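Local atomic coordinates of endoglucanase (Clostridium thermocellum, PDB entry 2E4T), a protein that hydrolyses internal beta-1,4-glucosidic bonds of cellulose and probably of xyloglucan, this chain being the family 44 glycoside hydrolase part of a larger enzyme. Residues T49-F57 against E82-V90; I227-Y238 against L276-W284. All coordinates share one frame; numbering follows the deposited sequence. Where two conformers were deposited one is given.

Contact 1 (T49-F57 against E82-V90); sequences TGYNWENNF and EWSTPASVV. With CA (calcium ion), chain C.
Trp53 and Ala87 bring two irregular backbones together, the N-H of Ala87 reaching O of Trp53 at 2.8 Å, just where a type II turn from Thr85 to Ser88 leads into a helix with Ala87 as its N-cap residue. The side chain of Asn56 illustrates how one buried amide can join two loops. Its ND2 donates twice, to O of Thr85 at 2.9 Å, lying in the amide plane, and to O of Trp83, tilted 20° from that plane. Its OD1 accepts the hydroxyl of Tyr51 at 2.7 Å and, from above the carbonyl plane, the N-H of Val89 in an almost straight bond. Four bonds therefore fix the rotation of the amide, and one of them gives the N-H of Val89, in the first turn of the helix, its acceptor. Tyr51 can serve OD1 because CG stands anti to the backbone N (chi1 171°), which sends the ring toward the helix; CE1 then packs on CB of Val89 at 3.7 Å, and CE2 meets CG2 of Val90. On Trp53 the six-membered ring does the touching: CB of Pro86 lies 3.8 Å from CZ3, and CB of Ala87 sits at the ring edge near CE3. Two waters extend the junction, one linking O of Glu54 to O of Ser84, the other O of Asn55 to O of Trp83. Both carboxylate oxygens of Glu54 bind the calcium ion, alongside Asp150, Asp153 and Tyr155. Helix 71-75 packs on Asn56 and Val89 through Leu73, while helix 158-169 stacks Phe161 on Trp53 and sets Leu165 against Val90, so that the 49-57 loop packs against both the start of helix 88-99 and helix 158-169, which also touch each other there.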
loop_
_atom_site.group_PDB
_atom_site.type_symbol
_atom_site.label_atom_id
_atom_site.label_comp_id
_atom_site.label_asym_id
_atom_site.label_seq_id
_atom_site.Cartn_x
_atom_site.Cartn_y
_atom_site.Cartn_z
ATOM N N THR A 49 -16.027 -4.737 2.085
ATOM C CA THR A 49 -16.853 -5.091 0.928
ATOM C C THR A 49 -18.353 -4.925 1.197
ATOM O O THR A 49 -19.098 -4.430 0.363
ATOM C CB THR A 49 -16.515 -6.533 0.506
ATOM O OG1 THR A 49 -15.172 -6.567 0.035
ATOM C CG2 THR A 49 -17.505 -7.040 -0.563
ATOM N N GLY A 50 -18.774 -5.382 2.400
ATOM C CA GLY A 50 -20.190 -5.366 2.748
ATOM C C GLY A 50 -20.581 -4.243 3.696
ATOM O O GLY A 50 -21.664 -4.269 4.285
ATOM N N TYR A 51 -19.690 -3.252 3.883
ATOM C CA TYR A 51 -19.979 -2.108 4.733
ATOM C C TYR A 51 -21.089 -1.243 4.132
ATOM O O TYR A 51 -21.018 -0.852 2.966
ATOM C CB TYR A 51 -18.693 -1.258 4.878
ATOM C CG TYR A 51 -18.939 0.080 5.565
ATOM C CD1 TYR A 51 -19.238 0.148 6.932
ATOM C CD2 TYR A 51 -18.926 1.261 4.825
ATOM C CE1 TYR A 51 -19.479 1.359 7.544
ATOM C CE2 TYR A 51 -19.187 2.489 5.436
ATOM C CZ TYR A 51 -19.493 2.533 6.785
ATOM O OH TYR A 51 -19.781 3.761 7.349
ATOM N N ASN A 52 -22.102 -0.937 4.966
ATOM C CA ASN A 52 -23.236 -0.122 4.561
ATOM C C ASN A 52 -23.093 1.254 5.195
ATOM O O ASN A 52 -23.261 1.404 6.403
ATOM C CB ASN A 52 -24.517 -0.802 5.032
ATOM C CG ASN A 52 -25.767 -0.068 4.623
ATOM O OD1 ASN A 52 -25.733 1.124 4.303
ATOM N ND2 ASN A 52 -26.893 -0.796 4.632
ATOM N N TRP A 53 -22.801 2.294 4.384
ATOM C CA TRP A 53 -22.558 3.604 4.960
ATOM C C TRP A 53 -23.814 4.181 5.653
ATOM O O TRP A 53 -23.701 5.091 6.481
ATOM C CB TRP A 53 -22.068 4.591 3.878
ATOM C CG TRP A 53 -23.136 5.107 2.966
ATOM C CD1 TRP A 53 -23.691 4.482 1.891
ATOM C CD2 TRP A 53 -23.748 6.415 3.038
ATOM N NE1 TRP A 53 -24.626 5.307 1.278
ATOM C CE2 TRP A 53 -24.666 6.483 1.964
ATOM C CE3 TRP A 53 -23.581 7.524 3.873
ATOM C CZ2 TRP A 53 -25.399 7.657 1.698
ATOM C CZ3 TRP A 53 -24.306 8.674 3.614
ATOM C CH2 TRP A 53 -25.195 8.731 2.535
ATOM N N GLU A 54 -25.000 3.685 5.277
ATOM C CA GLU A 54 -26.210 4.284 5.848
ATOM C C GLU A 54 -26.376 3.972 7.318
ATOM O O GLU A 54 -26.938 4.775 8.057
ATOM C CB GLU A 54 -27.453 3.811 5.089
ATOM C CG GLU A 54 -27.416 4.127 3.600
ATOM C CD GLU A 54 -28.723 3.756 2.887
ATOM O OE1 GLU A 54 -29.547 2.975 3.470
ATOM O OE2 GLU A 54 -28.944 4.224 1.740
ATOM N N ASN A 55 -25.928 2.768 7.729
ATOM C CA ASN A 55 -26.147 2.289 9.122
ATOM C C ASN A 55 -24.905 1.737 9.767
ATOM O O ASN A 55 -24.959 1.359 10.945
ATOM C CB ASN A 55 -27.309 1.311 9.155
ATOM C CG ASN A 55 -27.056 0.141 8.269
ATOM O OD1 ASN A 55 -25.907 -0.237 7.985
ATOM N ND2 ASN A 55 -28.146 -0.476 7.802
ATOM N N ASN A 56 -23.764 1.688 9.057
ATOM C CA ASN A 56 -22.462 1.257 9.584
ATOM C C ASN A 56 -22.324 -0.247 9.835
ATOM O O ASN A 56 -21.262 -0.646 10.343
ATOM C CB ASN A 56 -22.026 2.060 10.803
ATOM C CG ASN A 56 -21.967 3.523 10.479
ATOM O OD1 ASN A 56 -21.107 3.971 9.689
ATOM N ND2 ASN A 56 -22.877 4.292 11.048
ATOM N N PHE A 57 -23.320 -1.046 9.478
ATOM C CA PHE A 57 -23.155 -2.480 9.604
ATOM C C PHE A 57 -22.218 -2.995 8.517
ATOM O O PHE A 57 -22.022 -2.364 7.463
ATOM C CB PHE A 57 -24.512 -3.188 9.532
ATOM C CG PHE A 57 -25.453 -2.748 10.632
ATOM C CD1 PHE A 57 -25.073 -2.786 11.956
ATOM C CD2 PHE A 57 -26.773 -2.376 10.343
ATOM C CE1 PHE A 57 -25.947 -2.422 12.966
ATOM C CE2 PHE A 57 -27.660 -1.991 11.329
ATOM C CZ PHE A 57 -27.239 -2.020 12.643
ATOM N N GLU A 82 -22.742 7.970 17.987
ATOM C CA GLU A 82 -22.648 8.159 16.550
ATOM C C GLU A 82 -22.892 6.874 15.779
ATOM O O GLU A 82 -22.747 6.869 14.545
ATOM C CB GLU A 82 -21.262 8.701 16.201
ATOM C CG GLU A 82 -21.039 10.130 16.782
ATOM C CD GLU A 82 -22.067 11.160 16.248
ATOM O OE1 GLU A 82 -22.563 11.950 17.076
ATOM O OE2 GLU A 82 -22.434 11.157 15.029
ATOM N N TRP A 83 -23.262 5.765 16.441
ATOM C CA TRP A 83 -23.419 4.498 15.731
ATOM C C TRP A 83 -24.491 4.560 14.652
ATOM O O TRP A 83 -24.365 3.847 13.670
ATOM C CB TRP A 83 -23.673 3.363 16.700
ATOM C CG TRP A 83 -22.428 2.884 17.384
ATOM C CD1 TRP A 83 -21.231 3.543 17.469
ATOM C CD2 TRP A 83 -22.259 1.628 18.030
ATOM N NE1 TRP A 83 -20.282 2.730 18.127
ATOM C CE2 TRP A 83 -20.915 1.561 18.477
ATOM C CE3 TRP A 83 -23.131 0.546 18.276
ATOM C CZ2 TRP A 83 -20.413 0.439 19.114
ATOM C CZ3 TRP A 83 -22.651 -0.548 18.907
ATOM C CH2 TRP A 83 -21.303 -0.596 19.340
ATOM N N SER A 84 -25.534 5.370 14.830
ATOM C CA SER A 84 -26.563 5.454 13.813
ATOM C C SER A 84 -26.356 6.649 12.881
ATOM O O SER A 84 -27.183 6.865 12.011
ATOM C CB SER A 84 -27.951 5.581 14.456
ATOM O OG SER A 84 -27.991 6.769 15.225
ATOM N N THR A 85 -25.246 7.404 12.997
ATOM C CA THR A 85 -25.012 8.511 12.091
ATOM C C THR A 85 -24.403 7.979 10.810
ATOM O O THR A 85 -23.423 7.171 10.868
ATOM C CB THR A 85 -24.090 9.536 12.709
ATOM O OG1 THR A 85 -24.664 9.960 13.931
ATOM C CG2 THR A 85 -23.797 10.733 11.827
ATOM N N PRO A 86 -24.942 8.331 9.637
ATOM C CA PRO A 86 -24.386 7.829 8.377
ATOM C C PRO A 86 -22.873 8.034 8.318
ATOM O O PRO A 86 -22.348 9.095 8.684
ATOM C CB PRO A 86 -25.113 8.614 7.283
ATOM C CG PRO A 86 -26.472 8.920 7.960
ATOM C CD PRO A 86 -26.090 9.241 9.414
ATOM N N ALA A 87 -22.212 7.000 7.795
ATOM C CA ALA A 87 -20.777 7.048 7.523
ATOM C C ALA A 87 -19.926 7.283 8.744
ATOM O O ALA A 87 -18.726 7.569 8.569
ATOM C CB ALA A 87 -20.448 8.079 6.414
ATOM N N SER A 88 -20.435 7.096 9.973
ATOM C CA SER A 88 -19.594 7.394 11.148
ATOM C C SER A 88 -18.359 6.511 11.206
ATOM O O SER A 88 -17.315 6.956 11.753
ATOM C CB SER A 88 -20.394 7.325 12.432
ATOM O OG SER A 88 -20.864 5.998 12.604
ATOM N N VAL A 89 -18.392 5.284 10.696
ATOM C CA VAL A 89 -17.146 4.493 10.638
ATOM C C VAL A 89 -16.096 5.267 9.822
ATOM O O VAL A 89 -14.918 5.337 10.217
ATOM C CB VAL A 89 -17.445 3.110 10.018
ATOM C CG1 VAL A 89 -16.177 2.423 9.543
ATOM C CG2 VAL A 89 -18.169 2.262 11.025
ATOM N N VAL A 90 -16.493 5.771 8.661
ATOM C CA VAL A 90 -15.563 6.424 7.728
ATOM C C VAL A 90 -15.184 7.820 8.203
ATOM O O VAL A 90 -14.011 8.227 8.067
ATOM C CB VAL A 90 -16.138 6.383 6.309
ATOM C CG1 VAL A 90 -15.354 7.267 5.373
ATOM C CG2 VAL A 90 -16.141 4.930 5.821
HETATM CA CA CA C . -31.093 3.081 1.480
HETATM O O HOH W 1 -28.423 5.284 10.255
HETATM O O HOH W 2 -26.681 2.066 12.858
HETATM O O HOH W 3 -31.512 4.857 -0.046
HETATM O O HOH W 4 -31.537 0.966 2.499
#

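Contact 2 (I227-Y238 against L276-W284); sequences IFGPALYGFAAY and LLDVLDVHW
Phe228 and Val279 are paired on neighbouring parallel strands, and their side chains run next to each other in the same direction. From the aromatic residue the path is easily followed. CB lies 3.5 Å from OD2 of Asp281; CG and CD2 then come against CB of Val279, CE2 meets its CG1, and CE1 and the terminal CZ meet its CG2. That methyl sits over the middle of the ring, 3.7 Å from the centroid and 12° off the normal, a CH-pi contact. The carboxylate of Asp281 takes the ring edge instead, its plane turned 81° from that of the ring, and its OD1 is bound by Thr358 on the next strand. Strands 227-232 and 279-284 run 5° from parallel and are adjacent members of the eight-stranded parallel sheet of this TIM barrel; helix 257-272 lies between them in sequence, making a beta-alpha-beta crossover. The pairing is interrupted by a beta bulge between Pro230, which follows a cis peptide bond, and Leu232. There O of Asp281 receives only weak bonds from the N-H groups of Ala231 and Leu232, before His283 N restores a firm one to O of Leu232. At the beginning of the strands Asp278 OD2 accepts the N-H of Ile227 at 2.9 Å on its anti side and also forms a salt bridge with Lys219. Beyond the other end, the helix starting at Phe235 presents Tyr238, whose hydroxyl donates to O of His283 at 2.7 Å from above the carbonyl plane. CG1 of Val282 covers one face of that tyrosine ring, and CA of Phe235 lies over the opposite face. Trp284 crosses the tyrosine at about a right angle, its CE3 3.4 Å from the hydroxyl oxygen.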
loop_
_atom_site.group_PDB
_atom_site.type_symbol
_atom_site.label_atom_id
_atom_site.label_comp_id
_atom_site.label_asym_id
_atom_site.label_seq_id
_atom_site.Cartn_x
_atom_site.Cartn_y
_atom_site.Cartn_z
ATOM N N ILE A 227 -9.426 7.298 -8.381
ATOM C CA ILE A 227 -9.985 5.945 -8.323
ATOM C C ILE A 227 -8.867 4.929 -8.422
ATOM O O ILE A 227 -8.017 4.952 -9.336
ATOM C CB ILE A 227 -11.015 5.769 -9.496
ATOM C CG1 ILE A 227 -12.264 6.593 -9.222
ATOM C CG2 ILE A 227 -11.316 4.286 -9.718
ATOM C CD1 ILE A 227 -13.181 5.953 -8.089
ATOM N N PHE A 228 -8.895 3.999 -7.442
ATOM C CA PHE A 228 -7.931 2.921 -7.296
ATOM C C PHE A 228 -8.616 1.585 -7.612
ATOM O O PHE A 228 -9.723 1.318 -7.107
ATOM C CB PHE A 228 -7.473 2.820 -5.809
ATOM C CG PHE A 228 -6.565 3.916 -5.319
ATOM C CD1 PHE A 228 -6.959 5.249 -5.320
ATOM C CD2 PHE A 228 -5.308 3.591 -4.809
ATOM C CE1 PHE A 228 -6.125 6.241 -4.821
ATOM C CE2 PHE A 228 -4.481 4.586 -4.289
ATOM C CZ PHE A 228 -4.894 5.929 -4.311
ATOM N N GLY A 229 -7.935 0.735 -8.383
ATOM C CA GLY A 229 -8.417 -0.613 -8.567
ATOM C C GLY A 229 -7.354 -1.418 -9.284
ATOM O O GLY A 229 -6.401 -0.845 -9.831
ATOM N N PRO A 230 -7.484 -2.756 -9.270
ATOM C CA PRO A 230 -8.616 -3.514 -8.741
ATOM C C PRO A 230 -8.463 -4.050 -7.319
ATOM O O PRO A 230 -9.313 -4.820 -6.876
ATOM C CB PRO A 230 -8.817 -4.679 -9.779
ATOM C CG PRO A 230 -7.611 -4.613 -10.712
ATOM C CD PRO A 230 -6.603 -3.630 -10.062
ATOM N N ALA A 231 -7.367 -3.667 -6.621
ATOM C CA ALA A 231 -7.127 -4.168 -5.246
ATOM C C ALA A 231 -6.985 -5.697 -5.268
ATOM O O ALA A 231 -7.532 -6.424 -4.426
ATOM C CB ALA A 231 -8.173 -3.694 -4.254
ATOM N N LEU A 232 -6.212 -6.187 -6.250
ATOM C CA LEU A 232 -6.047 -7.634 -6.446
ATOM C C LEU A 232 -5.265 -8.272 -5.316
ATOM O O LEU A 232 -4.251 -7.701 -4.819
ATOM C CB LEU A 232 -5.348 -7.896 -7.788
ATOM C CG LEU A 232 -6.078 -7.397 -9.015
ATOM C CD1 LEU A 232 -5.225 -7.671 -10.249
ATOM C CD2 LEU A 232 -7.460 -8.046 -9.171
ATOM N N TYR A 233 -5.647 -9.495 -4.935
ATOM C CA TYR A 233 -5.111 -10.050 -3.713
ATOM C C TYR A 233 -3.639 -10.504 -3.836
ATOM O O TYR A 233 -2.913 -10.576 -2.821
ATOM C CB TYR A 233 -5.952 -11.248 -3.204
ATOM C CG TYR A 233 -5.629 -12.576 -3.845
ATOM C CD1 TYR A 233 -4.682 -13.415 -3.271
ATOM C CD2 TYR A 233 -6.276 -12.988 -4.985
ATOM C CE1 TYR A 233 -4.359 -14.662 -3.835
ATOM C CE2 TYR A 233 -5.965 -14.218 -5.567
ATOM C CZ TYR A 233 -5.024 -15.038 -4.979
ATOM O OH TYR A 233 -4.676 -16.278 -5.494
ATOM N N GLY A 234 -3.230 -10.883 -5.037
ATOM C CA GLY A 234 -1.920 -11.509 -5.195
ATOM C C GLY A 234 -1.765 -11.977 -6.628
ATOM O O GLY A 234 -2.650 -11.780 -7.477
ATOM N N PHE A 235 -0.606 -12.599 -6.883
ATOM C CA PHE A 235 -0.156 -12.808 -8.244
ATOM C C PHE A 235 -1.169 -13.566 -9.112
ATOM O O PHE A 235 -1.325 -13.209 -10.292
ATOM C CB PHE A 235 1.207 -13.529 -8.238
ATOM C CG PHE A 235 1.805 -13.548 -9.597
ATOM C CD1 PHE A 235 2.630 -12.503 -10.019
ATOM C CD2 PHE A 235 1.471 -14.560 -10.527
ATOM C CE1 PHE A 235 3.132 -12.461 -11.310
ATOM C CE2 PHE A 235 1.938 -14.481 -11.842
ATOM C CZ PHE A 235 2.758 -13.428 -12.194
ATOM N N ALA A 236 -1.799 -14.628 -8.610
ATOM C CA ALA A 236 -2.719 -15.355 -9.494
ATOM C C ALA A 236 -3.882 -14.475 -9.976
ATOM O O ALA A 236 -4.415 -14.693 -11.068
ATOM C CB ALA A 236 -3.251 -16.624 -8.825
ATOM N N ALA A 237 -4.293 -13.500 -9.165
ATOM C CA ALA A 237 -5.274 -12.533 -9.631
ATOM C C ALA A 237 -4.687 -11.563 -10.665
ATOM O O ALA A 237 -5.358 -11.189 -11.634
ATOM C CB ALA A 237 -5.907 -11.779 -8.467
ATOM N N TYR A 238 -3.422 -11.135 -10.445
ATOM C CA TYR A 238 -2.749 -10.311 -11.465
ATOM C C TYR A 238 -2.741 -11.046 -12.808
ATOM O O TYR A 238 -2.871 -10.430 -13.875
ATOM C CB TYR A 238 -1.271 -10.040 -11.138
ATOM C CG TYR A 238 -0.897 -9.346 -9.848
ATOM C CD1 TYR A 238 -1.754 -9.127 -8.768
ATOM C CD2 TYR A 238 0.457 -8.988 -9.691
ATOM C CE1 TYR A 238 -1.274 -8.636 -7.570
ATOM C CE2 TYR A 238 0.930 -8.469 -8.504
ATOM C CZ TYR A 238 0.093 -8.295 -7.422
ATOM O OH TYR A 238 0.621 -7.835 -6.256
ATOM N N LEU A 276 -10.697 7.413 -15.928
ATOM C CA LEU A 276 -11.558 6.705 -14.988
ATOM C C LEU A 276 -10.765 5.796 -14.051
ATOM O O LEU A 276 -11.327 5.303 -13.050
ATOM C CB LEU A 276 -12.624 5.856 -15.725
ATOM C CG LEU A 276 -13.590 6.714 -16.537
ATOM C CD1 LEU A 276 -14.551 5.788 -17.281
ATOM C CD2 LEU A 276 -14.388 7.682 -15.680
ATOM N N LEU A 277 -9.495 5.510 -14.349
ATOM C CA LEU A 277 -8.626 4.766 -13.438
ATOM C C LEU A 277 -7.430 5.677 -13.160
ATOM O O LEU A 277 -6.695 6.004 -14.097
ATOM C CB LEU A 277 -8.114 3.484 -14.069
ATOM C CG LEU A 277 -7.148 2.662 -13.213
ATOM C CD1 LEU A 277 -7.829 2.103 -11.953
ATOM C CD2 LEU A 277 -6.459 1.614 -14.011
ATOM N N ASP A 278 -7.246 6.058 -11.893
ATOM C CA ASP A 278 -6.094 6.881 -11.544
ATOM C C ASP A 278 -4.908 6.052 -11.071
ATOM O O ASP A 278 -3.745 6.428 -11.338
ATOM C CB ASP A 278 -6.474 7.906 -10.489
ATOM C CG ASP A 278 -7.494 8.870 -11.037
ATOM O OD1 ASP A 278 -7.069 9.815 -11.760
ATOM O OD2 ASP A 278 -8.704 8.665 -10.779
ATOM N N VAL A 279 -5.184 4.965 -10.351
ATOM C CA VAL A 279 -4.144 4.224 -9.670
ATOM C C VAL A 279 -4.419 2.722 -9.806
ATOM O O VAL A 279 -5.466 2.241 -9.381
ATOM C CB VAL A 279 -4.051 4.589 -8.176
ATOM C CG1 VAL A 279 -2.804 3.975 -7.582
ATOM C CG2 VAL A 279 -4.072 6.099 -7.956
ATOM N N LEU A 280 -3.473 2.012 -10.427
ATOM C CA LEU A 280 -3.468 0.547 -10.440
ATOM C C LEU A 280 -3.058 0.091 -9.039
ATOM O O LEU A 280 -2.003 0.479 -8.555
ATOM C CB LEU A 280 -2.477 0.053 -11.495
ATOM C CG LEU A 280 -2.386 -1.462 -11.609
ATOM C CD1 LEU A 280 -3.667 -2.038 -12.217
ATOM C CD2 LEU A 280 -1.186 -1.861 -12.473
ATOM N N ASP A 281 -3.927 -0.713 -8.415
ATOM C CA ASP A 281 -3.842 -1.022 -6.970
ATOM C C ASP A 281 -3.780 -2.524 -6.801
ATOM O O ASP A 281 -4.700 -3.251 -7.266
ATOM C CB ASP A 281 -5.197 -0.477 -6.370
ATOM C CG ASP A 281 -5.427 -0.800 -4.933
ATOM O OD1 ASP A 281 -4.793 -1.755 -4.417
ATOM O OD2 ASP A 281 -6.233 -0.052 -4.317
ATOM N N VAL A 282 -2.695 -3.014 -6.196
ATOM C CA VAL A 282 -2.549 -4.432 -5.968
ATOM C C VAL A 282 -2.077 -4.668 -4.509
ATOM O O VAL A 282 -1.530 -3.778 -3.845
ATOM C CB VAL A 282 -1.559 -5.110 -6.944
ATOM C CG1 VAL A 282 -2.058 -5.005 -8.384
ATOM C CG2 VAL A 282 -0.138 -4.498 -6.796
ATOM N N HIS A 283 -2.303 -5.913 -4.068
ATOM C CA HIS A 283 -1.804 -6.398 -2.786
ATOM C C HIS A 283 -0.655 -7.353 -3.081
ATOM O O HIS A 283 -0.742 -8.185 -3.996
ATOM C CB HIS A 283 -2.889 -7.140 -2.026
ATOM C CG HIS A 283 -4.070 -6.282 -1.734
ATOM N ND1 HIS A 283 -4.204 -4.929 -1.889
ATOM C CD2 HIS A 283 -5.276 -6.716 -1.240
ATOM C CE1 HIS A 283 -5.449 -4.576 -1.476
ATOM N NE2 HIS A 283 -6.114 -5.660 -1.096
ATOM N N TRP A 284 0.432 -7.242 -2.286
ATOM C CA TRP A 284 1.624 -8.045 -2.506
ATOM C C TRP A 284 2.119 -8.549 -1.145
ATOM O O TRP A 284 2.830 -7.852 -0.425
ATOM C CB TRP A 284 2.743 -7.244 -3.227
ATOM C CG TRP A 284 3.990 -7.984 -3.469
ATOM C CD1 TRP A 284 5.158 -7.906 -2.735
ATOM C CD2 TRP A 284 4.269 -8.924 -4.550
ATOM N NE1 TRP A 284 6.139 -8.723 -3.321
ATOM C CE2 TRP A 284 5.626 -9.333 -4.430
ATOM C CE3 TRP A 284 3.531 -9.409 -5.622
ATOM C CZ2 TRP A 284 6.225 -10.227 -5.345
ATOM C CZ3 TRP A 284 4.152 -10.300 -6.529
ATOM C CH2 TRP A 284 5.489 -10.679 -6.353
#

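How the contacts relate
The two contacts contrast the periphery of a barrel with its wall. Contact 2, about 10 Å from the centre of the chain, joins adjacent strands through a parallel pairing broken by a bulge; contact 1, about 24 Å from that centre, joins loops and a helix start mainly through the Asn56 amide, one backbone bond, two bridging waters and the packing of Tyr51 and Trp53. The centres of contacts 1 and 2 are 25 Å apart; the nearest atoms of contacts 1 and 2 are about 9 Å apart. Calcium belongs to contact 1 alone. As in other TIM-barrel hydrolases, the active site is expected at the C-terminal strand ends, where contact 2 carries His283, which touches Glu186 and Glu359.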